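Local coordinates for putative periplasmic protein (Bacteroides eggerthii, PDB 4HBR) that is of unknown function but is probably periplasmic, belongs to the PF11396 family and folds into a single eight-stranded antiparallel sheet with a few short helices, at residues A50-M54 with V89-E93; Y111-F115 with T133-F139. All coordinates share one frame; numbering follows the deposited sequence.

Overall arrangement
Contact 1 joins the neighbouring strands 52-58 and 82-90 near the middle of an eight-stranded antiparallel sheet, where the first four strands meet the last four. Contact 2 sets the C-terminal segment 133-139 against strand 109-115, farther along the same sheet. Their centres lie about 15 Å apart, yet Phe139 of contact 2 belongs to both neighbourhoods. Its CB rests 3.5 Å from SE of Met54, while its ring atom CZ is 3.9 Å from CG2 of Val89. The short helix 136-139 therefore bridges the central junction and the later strands. The function is unknown, and both contacts are understood as parts of the fold.

Contact 1: residues A50-M54 with V89-E93; sequences AEWVM and VQFPE
Pro92 lies over one face of the Trp52 indole, with CD 4.0 Å from the centroid of the six-membered ring and 16° off its normal, a CH-pi contact. Trp52 takes the first torsion that sets CG between its own N and carbonyl carbon (chi1 82°), and this swings the indole across to the loop after strand 82-90. There CH2 comes within 3.4 Å of the Pro92 N. CD of the same proline also approaches the Val53 O at 3.3 Å. This half is close-packed yet lies on the solvent side: Pro92 is exposed and Trp52 partly so, with Lys55 making a cation-pi contact to the indole.

The other half is buried and mostly apolar. Met54, a selenomethionine, runs beside Phe91, both side chains pointing the same way, and bends at chi3. Its SE reaches Val89 CG1 at 3.7 Å and Phe91 CE1 at 3.8 Å, an oblique Met-aromatic contact. Val53 O, which also meets Pro92, links the halves: it lies at the edge of the Phe91 ring, near its plane, 3.6 Å from CD1. Helix 136-139 packs against this side.

No hydrogen bond crosses between the segments. The chemistry implies that nonpolar packing, with CH-pi and a CA-H...O contact of 3.3 Å from Met54 CA to Gln90 O, joins them here, the backbone pairing resuming at Gln90 and Lys55.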
ATOM      1  N   ALA A  50      -0.418   4.934 -19.698  1.00 60.75           N
ATOM      2  CA  ALA A  50      -1.224   5.745 -18.770  1.00 59.40           C
ATOM      3  C   ALA A  50      -2.452   5.005 -18.182  1.00 62.37           C
ATOM      4  O   ALA A  50      -3.456   5.641 -17.848  1.00 62.36           O
ATOM      5  CB  ALA A  50      -1.662   7.057 -19.426  1.00 61.67           C
ATOM      6  N   GLU A  51      -2.349   3.687 -17.997  1.00 56.99           N
ATOM      7  CA  GLU A  51      -3.411   2.895 -17.373  1.00 54.44           C
ATOM      8  C   GLU A  51      -3.041   2.687 -15.906  1.00 53.85           C
ATOM      9  O   GLU A  51      -1.952   2.175 -15.631  1.00 54.68           O
ATOM     10  CB  GLU A  51      -3.604   1.533 -18.087  1.00 56.07           C
ATOM     11  CG  GLU A  51      -3.831   1.598 -19.590  1.00 75.03           C
ATOM     12  CD  GLU A  51      -3.228   0.482 -20.438  1.00110.82           C
ATOM     13  OE1 GLU A  51      -2.246  -0.168 -20.005  1.00 99.45           O
ATOM     14  OE2 GLU A  51      -3.720   0.294 -21.575  1.00115.18           O
ATOM     15  N   TRP A  52      -3.900   3.103 -14.968  1.00 45.89           N
ATOM     16  CA  TRP A  52      -3.598   2.899 -13.547  1.00 43.16           C
ATOM     17  C   TRP A  52      -3.856   1.412 -13.216  1.00 45.96           C
ATOM     18  O   TRP A  52      -4.817   0.830 -13.729  1.00 46.93           O
ATOM     19  CB  TRP A  52      -4.363   3.883 -12.624  1.00 40.00           C
ATOM     20  CG  TRP A  52      -5.779   3.493 -12.302  1.00 39.93           C
ATOM     21  CD1 TRP A  52      -6.907   3.808 -13.018  1.00 43.65           C
ATOM     22  CD2 TRP A  52      -6.230   2.764 -11.140  1.00 37.81           C
ATOM     23  NE1 TRP A  52      -8.032   3.318 -12.381  1.00 41.58           N
ATOM     24  CE2 TRP A  52      -7.644   2.676 -11.224  1.00 41.50           C
ATOM     25  CE3 TRP A  52      -5.579   2.199 -10.021  1.00 37.08           C
ATOM     26  CZ2 TRP A  52      -8.409   2.031 -10.243  1.00 38.26           C
ATOM     27  CZ3 TRP A  52      -6.346   1.561  -9.051  1.00 36.19           C
ATOM     28  CH2 TRP A  52      -7.739   1.483  -9.169  1.00 36.07           C
ATOM     29  N   VAL A  53      -2.957   0.791 -12.437  1.00 40.00           N
ATOM     30  CA  VAL A  53      -3.029  -0.641 -12.125  1.00 38.13           C
ATOM     31  C   VAL A  53      -3.094  -0.898 -10.612  1.00 39.58           C
ATOM     32  O   VAL A  53      -3.455  -1.996 -10.196  1.00 40.27           O
ATOM     33  CB  VAL A  53      -1.863  -1.439 -12.783  1.00 42.65           C
ATOM     34  CG1 VAL A  53      -1.991  -1.451 -14.311  1.00 44.03           C
ATOM     35  CG2 VAL A  53      -0.499  -0.904 -12.360  1.00 42.46           C
HETATM   36  N   MSE A  54      -2.709   0.083  -9.802  1.00 33.91           N
HETATM   37  CA  MSE A  54      -2.730  -0.059  -8.357  1.00 32.18           C
HETATM   38  C   MSE A  54      -2.722   1.296  -7.669  1.00 38.28           C
HETATM   39  O   MSE A  54      -2.076   2.235  -8.129  1.00 39.15           O
HETATM   40  CB  MSE A  54      -1.540  -0.916  -7.865  1.00 33.11           C
HETATM   41  CG  MSE A  54      -1.511  -1.112  -6.337  1.00 36.34           C
HETATM   42 SE   MSE A  54      -0.323  -2.498  -5.722  0.75 41.25          SE
HETATM   43  CE  MSE A  54       1.373  -1.866  -6.268  1.00 37.92           C
ATOM     44  N   VAL A  89      -4.867  -1.235  -0.208  1.00 33.82           N
ATOM     45  CA  VAL A  89      -4.364  -1.501  -1.551  1.00 33.86           C
ATOM     46  C   VAL A  89      -5.534  -1.740  -2.454  1.00 39.78           C
ATOM     47  O   VAL A  89      -6.358  -2.614  -2.172  1.00 41.10           O
ATOM     48  CB  VAL A  89      -3.347  -2.681  -1.590  1.00 36.00           C
ATOM     49  CG1 VAL A  89      -2.722  -2.816  -2.979  1.00 36.26           C
ATOM     50  CG2 VAL A  89      -2.257  -2.525  -0.527  1.00 34.90           C
ATOM     51  N   GLN A  90      -5.607  -0.970  -3.548  1.00 35.77           N
ATOM     52  CA  GLN A  90      -6.727  -1.086  -4.488  1.00 34.99           C
ATOM     53  C   GLN A  90      -6.265  -1.314  -5.897  1.00 38.37           C
ATOM     54  O   GLN A  90      -5.143  -0.969  -6.264  1.00 35.75           O
ATOM     55  CB  GLN A  90      -7.626   0.144  -4.452  1.00 34.84           C
ATOM     56  CG  GLN A  90      -8.335   0.331  -3.124  1.00 33.38           C
ATOM     57  CD  GLN A  90      -9.170   1.569  -3.214  1.00 47.08           C
ATOM     58  OE1 GLN A  90     -10.313   1.544  -3.680  1.00 44.80           O
ATOM     59  NE2 GLN A  90      -8.558   2.700  -2.914  1.00 29.24           N
ATOM     60  N   PHE A  91      -7.188  -1.847  -6.705  1.00 35.60           N
ATOM     61  CA  PHE A  91      -6.933  -2.224  -8.085  1.00 35.26           C
ATOM     62  C   PHE A  91      -8.126  -1.924  -8.971  1.00 39.65           C
ATOM     63  O   PHE A  91      -9.254  -1.898  -8.451  1.00 39.91           O
ATOM     64  CB  PHE A  91      -6.666  -3.733  -8.134  1.00 36.46           C
ATOM     65  CG  PHE A  91      -5.637  -4.241  -7.161  1.00 36.51           C
ATOM     66  CD1 PHE A  91      -4.274  -4.171  -7.468  1.00 39.53           C
ATOM     67  CD2 PHE A  91      -6.025  -4.818  -5.945  1.00 34.48           C
ATOM     68  CE1 PHE A  91      -3.315  -4.678  -6.589  1.00 38.78           C
ATOM     69  CE2 PHE A  91      -5.070  -5.330  -5.072  1.00 36.14           C
ATOM     70  CZ  PHE A  91      -3.720  -5.268  -5.406  1.00 35.47           C
ATOM     71  N   PRO A  92      -7.937  -1.750 -10.298  1.00 36.69           N
ATOM     72  CA  PRO A  92      -9.108  -1.458 -11.144  1.00 38.55           C
ATOM     73  C   PRO A  92     -10.152  -2.595 -11.181  1.00 43.98           C
ATOM     74  O   PRO A  92     -11.346  -2.323 -11.135  1.00 44.18           O
ATOM     75  CB  PRO A  92      -8.509  -1.186 -12.546  1.00 40.83           C
ATOM     76  CG  PRO A  92      -7.104  -1.633 -12.493  1.00 43.16           C
ATOM     77  CD  PRO A  92      -6.668  -1.706 -11.072  1.00 38.20           C
ATOM     78  N   GLU A  93      -9.711  -3.849 -11.199  1.00 41.62           N
ATOM     79  CA  GLU A  93     -10.618  -4.999 -11.348  1.00 41.69           C
ATOM     80  C   GLU A  93     -10.674  -5.966 -10.176  1.00 44.14           C
ATOM     81  O   GLU A  93     -11.575  -6.801 -10.165  1.00 44.09           O
ATOM     82  CB  GLU A  93     -10.186  -5.836 -12.574  1.00 43.87           C
ATOM     83  CG  GLU A  93     -10.234  -5.067 -13.875  1.00 50.25           C
ATOM     84  CD  GLU A  93      -9.722  -5.774 -15.100  1.00 60.07           C
ATOM     85  OE1 GLU A  93      -9.522  -7.006 -15.056  1.00 61.79           O
ATOM     86  OE2 GLU A  93      -9.584  -5.099 -16.144  1.00 67.62           O
TER

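Contact 2: residues Y111-F115 with T133-F139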
ATOM      1  N   TYR A 111       7.194  -8.143  10.360  1.00 44.74           N
ATOM      2  CA  TYR A 111       6.294  -8.945   9.536  1.00 42.67           C
ATOM      3  C   TYR A 111       5.339  -8.086   8.741  1.00 44.14           C
ATOM      4  O   TYR A 111       5.022  -6.970   9.138  1.00 42.24           O
ATOM      5  CB  TYR A 111       5.495  -9.931  10.408  1.00 43.55           C
ATOM      6  CG  TYR A 111       6.374 -10.915  11.154  1.00 47.49           C
ATOM      7  CD1 TYR A 111       6.873 -10.612  12.420  1.00 50.48           C
ATOM      8  CD2 TYR A 111       6.695 -12.157  10.602  1.00 49.02           C
ATOM      9  CE1 TYR A 111       7.675 -11.513  13.117  1.00 53.89           C
ATOM     10  CE2 TYR A 111       7.504 -13.068  11.289  1.00 51.39           C
ATOM     11  CZ  TYR A 111       8.006 -12.733  12.542  1.00 63.37           C
ATOM     12  OH  TYR A 111       8.803 -13.611  13.241  1.00 69.06           O
ATOM     13  N   GLN A 112       4.869  -8.627   7.620  1.00 40.23           N
ATOM     14  CA  GLN A 112       3.873  -8.020   6.749  1.00 38.74           C
ATOM     15  C   GLN A 112       2.766  -9.045   6.512  1.00 43.38           C
ATOM     16  O   GLN A 112       3.043 -10.175   6.071  1.00 43.64           O
ATOM     17  CB  GLN A 112       4.495  -7.554   5.430  1.00 39.60           C
ATOM     18  CG  GLN A 112       3.501  -6.869   4.499  1.00 36.11           C
ATOM     19  CD  GLN A 112       4.213  -6.232   3.355  1.00 53.23           C
ATOM     20  OE1 GLN A 112       4.811  -5.159   3.510  1.00 48.89           O
ATOM     21  NE2 GLN A 112       4.182  -6.882   2.192  1.00 39.12           N
ATOM     22  N   ILE A 113       1.537  -8.685   6.885  1.00 39.14           N
ATOM     23  CA  ILE A 113       0.391  -9.571   6.719  1.00 38.12           C
ATOM     24  C   ILE A 113      -0.565  -8.903   5.763  1.00 40.70           C
ATOM     25  O   ILE A 113      -0.926  -7.724   5.959  1.00 39.69           O
ATOM     26  CB  ILE A 113      -0.297  -9.970   8.064  1.00 42.02           C
ATOM     27  CG1 ILE A 113       0.723 -10.380   9.153  1.00 44.04           C
ATOM     28  CG2 ILE A 113      -1.296 -11.101   7.856  1.00 40.96           C
ATOM     29  CD1 ILE A 113       0.797  -9.407  10.209  1.00 53.51           C
ATOM     30  N   LEU A 114      -0.964  -9.653   4.715  1.00 35.62           N
ATOM     31  CA  LEU A 114      -1.957  -9.204   3.717  1.00 32.55           C
ATOM     32  C   LEU A 114      -3.290  -9.856   4.018  1.00 35.80           C
ATOM     33  O   LEU A 114      -3.375 -11.075   4.136  1.00 35.81           O
ATOM     34  CB  LEU A 114      -1.512  -9.522   2.280  1.00 31.35           C
ATOM     35  CG  LEU A 114      -0.103  -9.110   1.853  1.00 34.74           C
ATOM     36  CD1 LEU A 114       0.103  -9.454   0.375  1.00 35.14           C
ATOM     37  CD2 LEU A 114       0.139  -7.593   2.070  1.00 30.75           C
ATOM     38  N   PHE A 115      -4.323  -9.041   4.151  1.00 33.48           N
ATOM     39  CA  PHE A 115      -5.668  -9.499   4.478  1.00 33.64           C
ATOM     40  C   PHE A 115      -6.684  -9.134   3.426  1.00 39.35           C
ATOM     41  O   PHE A 115      -6.624  -8.037   2.854  1.00 38.94           O
ATOM     42  CB  PHE A 115      -6.130  -8.837   5.799  1.00 34.57           C
ATOM     43  CG  PHE A 115      -5.466  -9.269   7.094  1.00 36.23           C
ATOM     44  CD1 PHE A 115      -5.912 -10.394   7.784  1.00 38.14           C
ATOM     45  CD2 PHE A 115      -4.448  -8.508   7.661  1.00 37.64           C
ATOM     46  CE1 PHE A 115      -5.355 -10.748   9.019  1.00 40.26           C
ATOM     47  CE2 PHE A 115      -3.887  -8.865   8.904  1.00 40.37           C
ATOM     48  CZ  PHE A 115      -4.349  -9.980   9.573  1.00 39.56           C
ATOM     49  N   THR A 133       8.593  -3.668   0.183  1.00 53.86           N
ATOM     50  CA  THR A 133       7.772  -4.847   0.446  1.00 51.71           C
ATOM     51  C   THR A 133       6.296  -4.646  -0.010  1.00 50.27           C
ATOM     52  O   THR A 133       5.533  -5.611  -0.043  1.00 49.37           O
ATOM     53  CB  THR A 133       7.917  -5.269   1.932  1.00 61.02           C
ATOM     54  OG1 THR A 133       7.342  -4.276   2.768  1.00 61.79           O
ATOM     55  CG2 THR A 133       9.366  -5.489   2.352  1.00 59.40           C
ATOM     56  N   LEU A 134       5.935  -3.437  -0.434  1.00 44.84           N
ATOM     57  CA  LEU A 134       4.588  -3.136  -0.911  1.00 43.38           C
ATOM     58  C   LEU A 134       4.555  -2.731  -2.396  1.00 47.38           C
ATOM     59  O   LEU A 134       3.536  -2.214  -2.850  1.00 48.16           O
ATOM     60  CB  LEU A 134       3.966  -2.011  -0.058  1.00 42.98           C
ATOM     61  CG  LEU A 134       3.527  -2.397   1.354  1.00 47.59           C
ATOM     62  CD1 LEU A 134       3.045  -1.173   2.131  1.00 47.94           C
ATOM     63  CD2 LEU A 134       2.499  -3.536   1.338  1.00 46.48           C
ATOM     64  N   GLY A 135       5.646  -2.963  -3.126  1.00 42.93           N
ATOM     65  CA  GLY A 135       5.767  -2.583  -4.530  1.00 42.53           C
ATOM     66  C   GLY A 135       5.112  -3.534  -5.498  1.00 45.58           C
ATOM     67  O   GLY A 135       4.445  -4.491  -5.089  1.00 42.81           O
ATOM     68  N   ALA A 136       5.335  -3.282  -6.805  1.00 45.27           N
ATOM     69  CA  ALA A 136       4.813  -4.076  -7.922  1.00 44.94           C
ATOM     70  C   ALA A 136       5.132  -5.577  -7.770  1.00 48.48           C
ATOM     71  O   ALA A 136       4.272  -6.390  -8.079  1.00 48.72           O
ATOM     72  CB  ALA A 136       5.380  -3.550  -9.240  1.00 46.84           C
ATOM     73  N   SER A 137       6.318  -5.941  -7.260  1.00 44.54           N
ATOM     74  CA  SER A 137       6.693  -7.358  -7.125  1.00 45.27           C
ATOM     75  C   SER A 137       5.800  -8.130  -6.099  1.00 49.87           C
ATOM     76  O   SER A 137       5.655  -9.331  -6.235  1.00 51.70           O
ATOM     77  CB  SER A 137       8.165  -7.505  -6.773  1.00 47.51           C
ATOM     78  OG  SER A 137       8.402  -7.084  -5.443  1.00 62.50           O
ATOM     79  N   THR A 138       5.161  -7.445  -5.136  1.00 44.12           N
ATOM     80  CA  THR A 138       4.275  -8.083  -4.165  1.00 41.71           C
ATOM     81  C   THR A 138       2.844  -8.235  -4.722  1.00 44.87           C
ATOM     82  O   THR A 138       2.155  -9.202  -4.387  1.00 45.30           O
ATOM     83  CB  THR A 138       4.265  -7.243  -2.857  1.00 43.20           C
ATOM     84  OG1 THR A 138       5.569  -7.229  -2.304  1.00 44.78           O
ATOM     85  CG2 THR A 138       3.288  -7.765  -1.792  1.00 36.72           C
ATOM     86  N   PHE A 139       2.373  -7.267  -5.525  1.00 39.76           N
ATOM     87  CA  PHE A 139       0.977  -7.251  -5.959  1.00 36.71           C
ATOM     88  C   PHE A 139       0.722  -7.360  -7.460  1.00 42.71           C
ATOM     89  O   PHE A 139      -0.396  -7.722  -7.830  1.00 43.04           O
ATOM     90  CB  PHE A 139       0.321  -5.952  -5.471  1.00 34.88           C
ATOM     91  CG  PHE A 139       0.336  -5.749  -3.971  1.00 33.65           C
ATOM     92  CD1 PHE A 139      -0.586  -6.405  -3.151  1.00 32.39           C
ATOM     93  CD2 PHE A 139       1.241  -4.869  -3.382  1.00 34.55           C
ATOM     94  CE1 PHE A 139      -0.578  -6.203  -1.769  1.00 32.98           C
ATOM     95  CE2 PHE A 139       1.234  -4.652  -2.004  1.00 36.60           C
ATOM     96  CZ  PHE A 139       0.330  -5.328  -1.205  1.00 33.95           C
TER
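Gln112 and Thr133 grip each other through two hydrogen bonds, the side-chain amide of the strand residue binding both the hydroxyl and the backbone carbonyl of the threonine. From CB, which is directed at segment 133-139, the Gln112 chain runs out extended, CG lying opposite its backbone N (chi1 -178°). This carries CD to 3.7 Å from Thr133 O, and the amide then divides its work. OE1 accepts from Thr133 OG1 at 2.8 Å, the hydroxyl tilted 32° from the amide carbonyl plane; it also takes a bond from Gln101 NE2 of the adjacent strand, and Leu134 CD2 packs 3.6 Å from it. NE2 donates to Thr133 O at 2.9 Å, almost straight at 174°, with the acceptor in the amide plane. With both ends of the amide engaged, its rotation is fixed.

Thr133 O is gripped twice: Thr138 OG1 donates to it at 2.8 Å, from the face of the carbonyl plane opposite to the one NE2 uses. The same Thr138 turns CG2 over the centre of the Phe139 ring. Beside this polar cluster, Leu114 comes from the opposite direction to Phe139, its CD1 lying 4.0 Å from Phe139 CE1.

Gly135 occupies the N-cap position of helix 136-139, and Asp27 OD2 bonds the Ala136 N. This short C-terminal turn of helix sits on the sheet face away from Phe78, which Tyr111 and Ile113 meet. Along the chain, a helix followed by four antiparallel strands occurs twice, an order consistent with the beta-lactamase-inhibitor-like fold probably adopted by this family.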